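Local coordinates for Pcza361.24 (Amycolatopsis orientalis, PDB 3G2M), which is a glycopeptide N-methyltransferase of antibiotic biosynthesis, probably moving the methyl group of S-adenosyl-L-methionine to a nitrogen of the glycopeptide, at residues F98-D102 with L103-V107; M192-A195 with A196-P200. All coordinates share one frame; numbering follows the deposited sequence.

In the fold
Both contacts are local and lie on opposite sides of the chain's centre, their own centres about 32 Å apart: interaction 1 is at the end of a helix, interaction 2 takes in a whole short helix with its cap. Interaction 1 closes helix 97-101 and leads into strand 107-111 of the seven-stranded sheet; four of its eight touching residues are buried, and its chemistry is largely aromatic and aliphatic. Interaction 2 follows strand 184-191 of that same sheet and spans helix 194-197, which leads away toward strand 219-234 of the other sheet. It is a surface contact, ruled by hydrogen bonds made by serine hydroxyls, one accepting and one donating, and by backbone amides, with S193 as its one buried residue and the second subunit packed nearby.

Interaction 1. Residues F98-D102 with L103-V107; sequences FPFLD and LGWEV
L103 turns its amide back to F100 O (N to O 3.1 Å), while its CG rests 3.4 Å from P99 O. Its CD1 lies near the plane of the F100 ring, at the edge, 4.3 Å from F100 CD1. G104 follows with positive phi (96°), and its N donates to L101 O at 3.1 Å, closing a type I turn from L101 to G104. The amide of W105 adds a weak bond to F100 O. Positive phi and paired bonds into the last turn define a Schellman motif, here ending helix 97-101 ahead of strand 107-111 in the Rossmann-like core expected of a SAM-dependent methyltransferase; R95, which binds the cofactor, lies just upstream. W105 then carries the main side-chain contact: its six-membered ring forms an offset stack with F100, centroids 4.6 Å apart and planes 19° from parallel. CZ3 sits over one face of the phenyl ring, 3.4 Å from F100 CD1 and displaced toward the rim. W105 CB lies 3.3 Å from F100 O, and chi1 of -67°, with CG anti to the carbonyl carbon, turns the indole to the F100 ring. W105 O and L101 O are joined by a common donor, R134 NH1. V107 enters the strand with CG2 directed at the helix, meeting F100 CB at 3.9 Å and L101 CD2 slightly farther off; F75 and E88 also pack on F100.

Interaction 2. Residues M192-A195 with A196-P200; sequences MSEA and AESEP
The amide of E197 reaches back to S193 O at 2.9 Å, with a C=O...N angle of 156°, the i to i+4 bond of a helix. One residue on, S198 N repeats the pattern to E194 O at 3.0 Å, although S198 has already left helical phi/psi. At the other end S193 is the N-cap: its OG accepts from A196 N at 3.0 Å, the N-H...O angle being 154°. Rotation of OG to the position between backbone N and carbonyl carbon (chi1 70°) brings it to that amide, and E226 on strand 219-234 supplies a further hydrogen bond. Helix 194-197 is thus a single capped turn joining strand 184-191 to the following segment. S198 OG donates to E194 O as well, so that this carbonyl takes two bonds, from S198 N and S198 OG, on opposite faces of its plane, and a weak third from E197 N. A water donates to both A195 O and S198 O. On the flank, the selenomethionine M192 runs extended to SE and then bends, laying SE 3.8 Å from E197 CB and CE equally close to E197 CG; its CG approaches A196 CB. E197 directs its carboxylate to R281, which salt-bridges OE2 through NH1 and hydrogen-bonds M192 O through NH2.

Interaction 1. Residues F98-D102 with L103-V107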
loop_
_atom_site.group_PDB
_atom_site.type_symbol
_atom_site.label_atom_id
_atom_site.label_comp_id
_atom_site.label_asym_id
_atom_site.label_seq_id
_atom_site.Cartn_x
_atom_site.Cartn_y
_atom_site.Cartn_z
ATOM N N PHE A 98 23.110 12.110 14.710
ATOM C CA PHE A 98 23.882 13.105 15.456
ATOM C C PHE A 98 23.200 13.495 16.778
ATOM O O PHE A 98 23.866 13.538 17.814
ATOM C CB PHE A 98 24.235 14.311 14.575
ATOM C CG PHE A 98 25.284 14.006 13.536
ATOM C CD1 PHE A 98 26.638 14.070 13.855
ATOM C CD2 PHE A 98 24.919 13.630 12.246
ATOM C CE1 PHE A 98 27.615 13.775 12.902
ATOM C CE2 PHE A 98 25.887 13.327 11.286
ATOM C CZ PHE A 98 27.239 13.404 11.617
ATOM N N PRO A 99 21.877 13.774 16.755
ATOM C CA PRO A 99 21.145 13.834 18.027
ATOM C C PRO A 99 21.342 12.611 18.938
ATOM O O PRO A 99 21.485 12.781 20.148
ATOM C CB PRO A 99 19.688 13.945 17.581
ATOM C CG PRO A 99 19.760 14.646 16.278
ATOM C CD PRO A 99 21.012 14.143 15.619
ATOM N N PHE A 100 21.346 11.401 18.371
ATOM C CA PHE A 100 21.578 10.182 19.158
ATOM C C PHE A 100 22.974 10.148 19.785
ATOM O O PHE A 100 23.129 9.782 20.949
ATOM C CB PHE A 100 21.370 8.913 18.317
ATOM C CG PHE A 100 19.930 8.621 17.972
ATOM C CD1 PHE A 100 18.886 9.056 18.787
ATOM C CD2 PHE A 100 19.623 7.874 16.832
ATOM C CE1 PHE A 100 17.555 8.766 18.465
ATOM C CE2 PHE A 100 18.295 7.578 16.497
ATOM C CZ PHE A 100 17.259 8.021 17.311
ATOM N N LEU A 101 23.984 10.520 19.003
ATOM C CA LEU A 101 25.360 10.581 19.489
ATOM C C LEU A 101 25.519 11.646 20.576
ATOM O O LEU A 101 26.336 11.493 21.483
ATOM C CB LEU A 101 26.332 10.847 18.335
ATOM C CG LEU A 101 26.435 9.777 17.243
ATOM C CD1 LEU A 101 27.073 10.352 15.990
ATOM C CD2 LEU A 101 27.193 8.553 17.732
ATOM N N ASP A 102 24.721 12.709 20.472
ATOM C CA ASP A 102 24.672 13.793 21.461
ATOM C C ASP A 102 24.105 13.354 22.810
ATOM O O ASP A 102 24.273 14.046 23.815
ATOM C CB ASP A 102 23.843 14.961 20.919
ATOM C CG ASP A 102 24.617 15.827 19.939
ATOM O OD1 ASP A 102 25.836 15.600 19.759
ATOM O OD2 ASP A 102 24.001 16.745 19.353
ATOM N N LEU A 103 23.426 12.212 22.820
ATOM C CA LEU A 103 22.890 11.635 24.046
ATOM C C LEU A 103 23.860 10.630 24.675
ATOM O O LEU A 103 23.564 10.039 25.718
ATOM C CB LEU A 103 21.530 10.987 23.776
ATOM C CG LEU A 103 20.434 11.899 23.211
ATOM C CD1 LEU A 103 19.326 11.077 22.591
ATOM C CD2 LEU A 103 19.873 12.849 24.266
ATOM N N GLY A 104 25.015 10.446 24.038
ATOM C CA GLY A 104 26.056 9.553 24.549
ATOM C C GLY A 104 26.055 8.154 23.956
ATOM O O GLY A 104 26.951 7.353 24.242
ATOM N N TRP A 105 25.055 7.871 23.122
ATOM C CA TRP A 105 24.872 6.557 22.495
ATOM C C TRP A 105 26.036 6.141 21.598
ATOM O O TRP A 105 26.610 6.962 20.889
ATOM C CB TRP A 105 23.601 6.557 21.641
ATOM C CG TRP A 105 22.304 6.672 22.399
ATOM C CD1 TRP A 105 22.138 6.996 23.722
ATOM C CD2 TRP A 105 20.989 6.508 21.860
ATOM N NE1 TRP A 105 20.803 7.020 24.039
ATOM C CE2 TRP A 105 20.073 6.725 22.916
ATOM C CE3 TRP A 105 20.492 6.187 20.585
ATOM C CZ2 TRP A 105 18.688 6.634 22.739
ATOM C CZ3 TRP A 105 19.113 6.092 20.409
ATOM C CH2 TRP A 105 18.227 6.318 21.485
ATOM N N GLU A 106 26.377 4.857 21.653
ATOM C CA GLU A 106 27.133 4.218 20.591
ATOM C C GLU A 106 26.103 3.831 19.533
ATOM O O GLU A 106 25.101 3.177 19.853
ATOM C CB GLU A 106 27.828 2.960 21.102
ATOM C CG GLU A 106 28.993 3.200 22.049
ATOM C CD GLU A 106 29.673 1.902 22.436
ATOM O OE1 GLU A 106 29.519 1.472 23.600
ATOM O OE2 GLU A 106 30.343 1.300 21.568
ATOM N N VAL A 107 26.321 4.257 18.291
ATOM C CA VAL A 107 25.355 3.986 17.215
ATOM C C VAL A 107 26.036 3.331 16.021
ATOM O O VAL A 107 27.072 3.807 15.548
ATOM C CB VAL A 107 24.591 5.263 16.743
ATOM C CG1 VAL A 107 23.488 4.903 15.728
ATOM C CG2 VAL A 107 23.970 6.002 17.918
#

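Interaction 2. Residues M192-A195 with A196-P200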
loop_
_atom_site.group_PDB
_atom_site.type_symbol
_atom_site.label_atom_id
_atom_site.label_comp_id
_atom_site.label_asym_id
_atom_site.label_seq_id
_atom_site.Cartn_x
_atom_site.Cartn_y
_atom_site.Cartn_z
HETATM N N MSE A 192 1.283 9.724 11.085
HETATM C CA MSE A 192 -0.124 9.402 11.317
HETATM C C MSE A 192 -1.004 10.477 10.684
HETATM O O MSE A 192 -1.058 11.610 11.168
HETATM C CB MSE A 192 -0.415 9.276 12.827
HETATM C CG MSE A 192 -1.885 8.962 13.207
HETATM SE SE MSE A 192 -2.231 8.881 15.161
HETATM C CE MSE A 192 -1.877 10.742 15.593
ATOM N N SER A 193 -1.685 10.110 9.601
ATOM C CA SER A 193 -2.577 11.023 8.884
ATOM C C SER A 193 -3.845 11.285 9.681
ATOM O O SER A 193 -4.119 10.596 10.668
ATOM C CB SER A 193 -2.967 10.427 7.535
ATOM O OG SER A 193 -3.824 9.315 7.718
ATOM N N GLU A 194 -4.627 12.268 9.240
ATOM C CA GLU A 194 -5.927 12.533 9.852
ATOM C C GLU A 194 -6.833 11.298 9.788
ATOM O O GLU A 194 -7.461 10.949 10.783
ATOM C CB GLU A 194 -6.609 13.750 9.217
ATOM C CG GLU A 194 -7.736 14.320 10.073
ATOM C CD GLU A 194 -8.487 15.470 9.415
ATOM O OE1 GLU A 194 -7.925 16.141 8.515
ATOM O OE2 GLU A 194 -9.651 15.705 9.808
ATOM N N ALA A 195 -6.873 10.632 8.631
ATOM C CA ALA A 195 -7.679 9.415 8.454
ATOM C C ALA A 195 -7.205 8.269 9.335
ATOM O O ALA A 195 -8.019 7.497 9.839
ATOM C CB ALA A 195 -7.703 8.980 6.988
ATOM N N ALA A 196 -5.888 8.164 9.518
ATOM C CA ALA A 196 -5.306 7.141 10.380
ATOM C C ALA A 196 -5.567 7.434 11.856
ATOM O O ALA A 196 -5.718 6.513 12.654
ATOM C CB ALA A 196 -3.818 7.006 10.121
ATOM N N GLU A 197 -5.619 8.715 12.207
ATOM C CA GLU A 197 -5.841 9.133 13.583
ATOM C C GLU A 197 -7.303 8.964 14.022
ATOM O O GLU A 197 -7.570 8.593 15.169
ATOM C CB GLU A 197 -5.383 10.579 13.774
ATOM C CG GLU A 197 -5.620 11.136 15.170
ATOM C CD GLU A 197 -5.271 12.602 15.284
ATOM O OE1 GLU A 197 -5.043 13.062 16.424
ATOM O OE2 GLU A 197 -5.221 13.293 14.241
ATOM N N SER A 198 -8.236 9.229 13.107
ATOM C CA SER A 198 -9.673 9.176 13.403
ATOM C C SER A 198 -10.190 7.769 13.688
ATOM O O SER A 198 -9.726 6.796 13.094
ATOM C CB SER A 198 -10.472 9.775 12.244
ATOM O OG SER A 198 -10.150 11.140 12.059
ATOM N N GLU A 199 -11.159 7.673 14.599
ATOM C CA GLU A 199 -11.888 6.423 14.821
ATOM C C GLU A 199 -12.759 6.118 13.606
ATOM O O GLU A 199 -13.542 6.966 13.183
ATOM C CB GLU A 199 -12.746 6.496 16.090
ATOM C CG GLU A 199 -12.019 6.072 17.363
ATOM C CD GLU A 199 -11.753 4.571 17.421
ATOM O OE1 GLU A 199 -12.708 3.781 17.244
ATOM O OE2 GLU A 199 -10.586 4.186 17.651
ATOM N N PRO A 200 -12.594 4.917 13.021
ATOM C CA PRO A 200 -13.384 4.506 11.857
ATOM C C PRO A 200 -14.887 4.522 12.127
ATOM O O PRO A 200 -15.326 4.151 13.220
ATOM C CB PRO A 200 -12.902 3.073 11.581
ATOM C CG PRO A 200 -12.174 2.649 12.805
ATOM C CD PRO A 200 -11.618 3.886 13.415
HETATM O O HOH W 1 -10.310 6.066 10.275
#